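Local coordinates for lipoprotein (Streptococcus pneumoniae serotype 4, PDB 6JF1) that probably captures methionine outside the cell and delivers it to an ABC importer, as its substrate-binding lipoprotein, at residues A103-R111 against S268-W276. Numbering follows the deposited sequence.
Sequences ADTYISPIR and SDGLDQPVW
Tyr106 and Asp272 show how a carboxylate can lie flat on an aromatic ring when its charge is answered elsewhere. Following Asp272 outward, CB leans over the ring face in a CH-pi contact, 4.1 Å from the ring centroid of Tyr106. With chi1 at -66°, CG turns away from its own carbonyl carbon and sits over the CD1-CE1 side of the Tyr106 face, 3.6 Å from CE1. OD2 then reaches over the ring centre, 3.5 Å from Tyr106 CZ, and the two planes are only 8° apart. OD2 also forms salt bridges with Arg35 and Arg42, while OD1 accepts a hydrogen bond from Asn203, whose amide nitrogen also bonds Tyr106 OH.

An antiparallel pairing carries this stack: strand 273-274 is one of the two outermost strands of its sheet, added beside strand 100-107. Ile107 and Gln273 exchange two backbone hydrogen bonds, and Val275 N donates to Thr105 O at 2.9 Å. The CE3 edge of Trp276 meets that same oxygen near the ring plane. At the other end, Ser108 OG donates to Leu271 O over a distance of 2.7 Å, approaching from above the carbonyl plane, and a water donates to this carbonyl as well.

Asp272 thus lies in the second shell, behind a tyrosine that touches the methionine: the arginines probably offset the carboxylate's repulsion of the ring electrons, and Asp272, with Asn203 on the hydroxyl, would then help hold the ring's orientation.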
ATOM      1  N   ALA A 103      -0.592  -7.464 -13.960  1.00 20.06           N
ATOM      2  CA  ALA A 103      -0.638  -8.631 -13.041  1.00 20.88           C
ATOM      3  C   ALA A 103      -1.164  -8.167 -11.687  1.00 22.18           C
ATOM      4  O   ALA A 103      -0.813  -7.053 -11.264  1.00 20.23           O
ATOM      5  CB  ALA A 103       0.745  -9.233 -12.887  1.00 23.57           C
ATOM      6  N   ASP A 104      -1.933  -9.019 -10.988  1.00 20.09           N
ATOM      7  CA  ASP A 104      -2.292  -8.780  -9.581  1.00 20.56           C
ATOM      8  C   ASP A 104      -1.251  -9.448  -8.672  1.00 22.03           C
ATOM      9  O   ASP A 104      -0.678 -10.478  -9.023  1.00 22.01           O
ATOM     10  CB  ASP A 104      -3.660  -9.371  -9.195  1.00 23.95           C
ATOM     11  CG  ASP A 104      -4.860  -8.908 -10.004  1.00 24.60           C
ATOM     12  OD1 ASP A 104      -4.781  -7.868 -10.681  1.00 25.22           O
ATOM     13  OD2 ASP A 104      -5.872  -9.621  -9.965  1.00 31.41           O
ATOM     14  N   THR A 105      -1.006  -8.871  -7.492  1.00 20.73           N
ATOM     15  CA  THR A 105       0.063  -9.393  -6.630  1.00 18.60           C
ATOM     16  C   THR A 105      -0.561  -9.918  -5.338  1.00 18.07           C
ATOM     17  O   THR A 105      -0.857 -11.111  -5.215  1.00 20.44           O
ATOM     18  CB  THR A 105       1.210  -8.382  -6.440  1.00 20.65           C
ATOM     19  OG1 THR A 105       0.645  -7.196  -5.867  1.00 17.63           O
ATOM     20  CG2 THR A 105       1.938  -8.072  -7.733  1.00 20.37           C
ATOM     21  N   TYR A 106      -0.860  -9.012  -4.410  1.00 18.00           N
ATOM     22  CA  TYR A 106      -1.325  -9.394  -3.127  1.00 16.52           C
ATOM     23  C   TYR A 106      -2.419  -8.409  -2.649  1.00 18.19           C
ATOM     24  O   TYR A 106      -2.637  -7.338  -3.250  1.00 17.63           O
ATOM     25  CB  TYR A 106      -0.105  -9.472  -2.216  1.00 16.24           C
ATOM     26  CG  TYR A 106       0.483  -8.123  -1.906  1.00 18.78           C
ATOM     27  CD1 TYR A 106      -0.087  -7.372  -0.894  1.00 19.56           C
ATOM     28  CD2 TYR A 106       1.596  -7.608  -2.569  1.00 18.33           C
ATOM     29  CE1 TYR A 106       0.418  -6.135  -0.535  1.00 21.09           C
ATOM     30  CE2 TYR A 106       2.112  -6.361  -2.216  1.00 19.21           C
ATOM     31  CZ  TYR A 106       1.504  -5.619  -1.210  1.00 20.00           C
ATOM     32  OH  TYR A 106       1.904  -4.370  -0.810  1.00 17.66           O
ATOM     33  N   ILE A 107      -3.137  -8.797  -1.593  1.00 19.34           N
ATOM     34  CA  ILE A 107      -4.010  -7.905  -0.842  1.00 19.64           C
ATOM     35  C   ILE A 107      -3.493  -7.890   0.597  1.00 20.68           C
ATOM     36  O   ILE A 107      -2.930  -8.870   1.071  1.00 20.76           O
ATOM     37  CB  ILE A 107      -5.478  -8.341  -0.940  1.00 21.31           C
ATOM     38  CG1 ILE A 107      -6.415  -7.249  -0.422  1.00 22.57           C
ATOM     39  CG2 ILE A 107      -5.693  -9.698  -0.234  1.00 23.33           C
ATOM     40  CD1 ILE A 107      -7.903  -7.545  -0.615  1.00 22.90           C
ATOM     41  N   SER A 108      -3.548  -6.709   1.207  1.00 20.77           N
ATOM     42  CA  SER A 108      -3.278  -6.547   2.611  1.00 21.59           C
ATOM     43  C   SER A 108      -4.343  -5.616   3.241  1.00 23.05           C
ATOM     44  O   SER A 108      -4.147  -4.400   3.293  1.00 22.53           O
ATOM     45  CB  SER A 108      -1.883  -5.983   2.776  1.00 20.85           C
ATOM     46  OG  SER A 108      -1.501  -6.077   4.133  1.00 22.74           O
ATOM     47  N   PRO A 109      -5.458  -6.184   3.735  1.00 23.25           N
ATOM     48  CA  PRO A 109      -6.548  -5.376   4.277  1.00 24.30           C
ATOM     49  C   PRO A 109      -6.032  -4.360   5.316  1.00 24.86           C
ATOM     50  O   PRO A 109      -5.255  -4.707   6.229  1.00 24.58           O
ATOM     51  CB  PRO A 109      -7.513  -6.384   4.922  1.00 26.23           C
ATOM     52  CG  PRO A 109      -7.271  -7.664   4.154  1.00 26.72           C
ATOM     53  CD  PRO A 109      -5.782  -7.626   3.851  1.00 24.36           C
ATOM     54  N   ILE A 110      -6.395  -3.088   5.142  1.00 22.51           N
ATOM     55  CA  ILE A 110      -5.765  -2.038   5.956  1.00 21.15           C
ATOM     56  C   ILE A 110      -6.249  -2.166   7.410  1.00 21.05           C
ATOM     57  O   ILE A 110      -7.370  -2.643   7.653  1.00 24.66           O
ATOM     58  CB  ILE A 110      -6.081  -0.646   5.359  1.00 23.01           C
ATOM     59  CG1 ILE A 110      -5.041   0.398   5.776  1.00 22.33           C
ATOM     60  CG2 ILE A 110      -7.520  -0.218   5.680  1.00 19.99           C
ATOM     61  CD1 ILE A 110      -5.057   1.629   4.915  1.00 23.33           C
ATOM     62  N   ARG A 111      -5.452  -1.695   8.373  1.00 21.43           N
ATOM     63  CA  ARG A 111      -5.751  -1.917   9.768  1.00 22.88           C
ATOM     64  C   ARG A 111      -5.668  -0.601  10.543  1.00 25.56           C
ATOM     65  O   ARG A 111      -4.908   0.313  10.202  1.00 23.43           O
ATOM     66  CB  ARG A 111      -4.784  -2.945  10.383  1.00 23.92           C
ATOM     67  CG  ARG A 111      -5.170  -4.383  10.068  1.00 27.32           C
ATOM     68  CD  ARG A 111      -3.969  -5.312  10.054  1.00 31.62           C
ATOM     69  NE  ARG A 111      -4.469  -6.675  10.037  1.00 30.32           N
ATOM     70  CZ  ARG A 111      -4.499  -7.494   8.985  1.00 37.58           C
ATOM     71  NH1 ARG A 111      -4.267  -7.072   7.741  1.00 35.62           N
ATOM     72  NH2 ARG A 111      -4.755  -8.772   9.204  1.00 35.62           N
ATOM     73  N   SER A 268       6.697 -11.756   4.814  1.00 25.66           N
ATOM     74  CA  SER A 268       5.796 -10.722   5.391  1.00 25.91           C
ATOM     75  C   SER A 268       5.087 -11.250   6.646  1.00 25.82           C
ATOM     76  O   SER A 268       4.192 -10.602   7.169  1.00 24.20           O
ATOM     77  CB  SER A 268       4.776 -10.269   4.327  1.00 25.85           C
ATOM     78  OG  SER A 268       3.676 -11.198   4.226  1.00 25.44           O
ATOM     79  N   ASP A 269       5.367 -12.491   7.060  1.00 28.63           N
ATOM     80  CA  ASP A 269       4.634 -13.091   8.224  1.00 29.39           C
ATOM     81  C   ASP A 269       3.115 -13.090   8.001  1.00 27.51           C
ATOM     82  O   ASP A 269       2.344 -13.001   8.959  1.00 23.79           O
ATOM     83  CB  ASP A 269       5.059 -12.512   9.583  1.00 34.58           C
ATOM     84  CG  ASP A 269       4.737 -13.460  10.739  1.00 44.63           C
ATOM     85  OD1 ASP A 269       4.403 -14.654  10.459  1.00 43.72           O
ATOM     86  OD2 ASP A 269       4.780 -13.010  11.910  1.00 49.43           O
ATOM     87  N   GLY A 270       2.653 -13.273   6.755  1.00 26.90           N
ATOM     88  CA  GLY A 270       1.190 -13.289   6.541  1.00 23.56           C
ATOM     89  C   GLY A 270       0.583 -11.895   6.306  1.00 22.79           C
ATOM     90  O   GLY A 270      -0.567 -11.797   5.904  1.00 25.19           O
ATOM     91  N   LEU A 271       1.307 -10.806   6.540  1.00 23.13           N
ATOM     92  CA  LEU A 271       0.724  -9.440   6.300  1.00 23.96           C
ATOM     93  C   LEU A 271       0.267  -9.283   4.832  1.00 22.36           C
ATOM     94  O   LEU A 271      -0.755  -8.661   4.573  1.00 21.88           O
ATOM     95  CB  LEU A 271       1.748  -8.373   6.696  1.00 22.54           C
ATOM     96  CG  LEU A 271       1.377  -6.906   6.421  1.00 23.65           C
ATOM     97  CD1 LEU A 271       0.155  -6.462   7.220  1.00 21.59           C
ATOM     98  CD2 LEU A 271       2.568  -6.010   6.747  1.00 23.34           C
ATOM     99  N   ASP A 272       0.994  -9.848   3.874  1.00 21.78           N
ATOM    100  CA  ASP A 272       0.594  -9.740   2.469  1.00 23.17           C
ATOM    101  C   ASP A 272       0.013 -11.076   1.986  1.00 25.37           C
ATOM    102  O   ASP A 272       0.669 -12.146   2.082  1.00 22.96           O
ATOM    103  CB  ASP A 272       1.790  -9.454   1.570  1.00 24.69           C
ATOM    104  CG  ASP A 272       2.466  -8.099   1.753  1.00 25.04           C
ATOM    105  OD1 ASP A 272       2.117  -7.365   2.707  1.00 24.81           O
ATOM    106  OD2 ASP A 272       3.345  -7.782   0.903  1.00 23.87           O
ATOM    107  N   GLN A 273      -1.164 -11.012   1.391  1.00 24.01           N
ATOM    108  CA  GLN A 273      -1.852 -12.219   0.977  1.00 24.72           C
ATOM    109  C   GLN A 273      -1.867 -12.318  -0.556  1.00 24.48           C
ATOM    110  O   GLN A 273      -2.603 -11.581  -1.222  1.00 25.20           O
ATOM    111  CB  GLN A 273      -3.267 -12.219   1.557  1.00 26.53           C
ATOM    112  CG  GLN A 273      -4.087 -13.363   0.982  1.00 34.29           C
ATOM    113  CD  GLN A 273      -5.525 -13.376   1.439  1.00 46.67           C
ATOM    114  OE1 GLN A 273      -5.881 -12.817   2.477  1.00 49.65           O
ATOM    115  NE2 GLN A 273      -6.370 -14.044   0.664  1.00 54.00           N
ATOM    116  N   PRO A 274      -1.091 -13.236  -1.134  1.00 22.25           N
ATOM    117  CA  PRO A 274      -1.042 -13.381  -2.611  1.00 23.86           C
ATOM    118  C   PRO A 274      -2.431 -13.693  -3.178  1.00 24.71           C
ATOM    119  O   PRO A 274      -3.197 -14.401  -2.539  1.00 22.56           O
ATOM    120  CB  PRO A 274      -0.129 -14.605  -2.854  1.00 24.09           C
ATOM    121  CG  PRO A 274       0.748 -14.609  -1.607  1.00 27.11           C
ATOM    122  CD  PRO A 274      -0.234 -14.250  -0.504  1.00 24.01           C
ATOM    123  N   VAL A 275      -2.753 -13.157  -4.363  1.00 25.85           N
ATOM    124  CA  VAL A 275      -4.073 -13.340  -4.942  1.00 28.24           C
ATOM    125  C   VAL A 275      -4.014 -14.059  -6.304  1.00 28.79           C
ATOM    126  O   VAL A 275      -4.981 -13.963  -7.023  1.00 39.55           O
ATOM    127  CB  VAL A 275      -4.861 -12.007  -5.039  1.00 27.94           C
ATOM    128  CG1 VAL A 275      -5.192 -11.442  -3.675  1.00 25.67           C
ATOM    129  CG2 VAL A 275      -4.134 -10.957  -5.863  1.00 30.40           C
ATOM    130  N   TRP A 276      -2.981 -14.812  -6.671  1.00 29.56           N
ATOM    131  CA  TRP A 276      -3.008 -15.480  -8.011  1.00 29.89           C
ATOM    132  C   TRP A 276      -3.109 -17.008  -7.896  1.00 25.97           C
ATOM    133  O   TRP A 276      -3.009 -17.536  -6.791  1.00 23.97           O
ATOM    134  CB  TRP A 276      -1.776 -15.096  -8.828  1.00 27.08           C
ATOM    135  CG  TRP A 276      -0.485 -15.618  -8.278  1.00 28.43           C
ATOM    136  CD1 TRP A 276       0.107 -16.825  -8.541  1.00 27.77           C
ATOM    137  CD2 TRP A 276       0.392 -14.930  -7.367  1.00 25.81           C
ATOM    138  NE1 TRP A 276       1.297 -16.929  -7.861  1.00 28.71           N
ATOM    139  CE2 TRP A 276       1.507 -15.776  -7.147  1.00 23.41           C
ATOM    140  CE3 TRP A 276       0.336 -13.686  -6.723  1.00 23.11           C
ATOM    141  CZ2 TRP A 276       2.573 -15.402  -6.335  1.00 23.67           C
ATOM    142  CZ3 TRP A 276       1.400 -13.309  -5.938  1.00 22.34           C
ATOM    143  CH2 TRP A 276       2.483 -14.168  -5.722  1.00 22.99           C
TER
HETATM  144  O   HOH W   1      -3.118  -9.525   5.689  1.00 34.93           O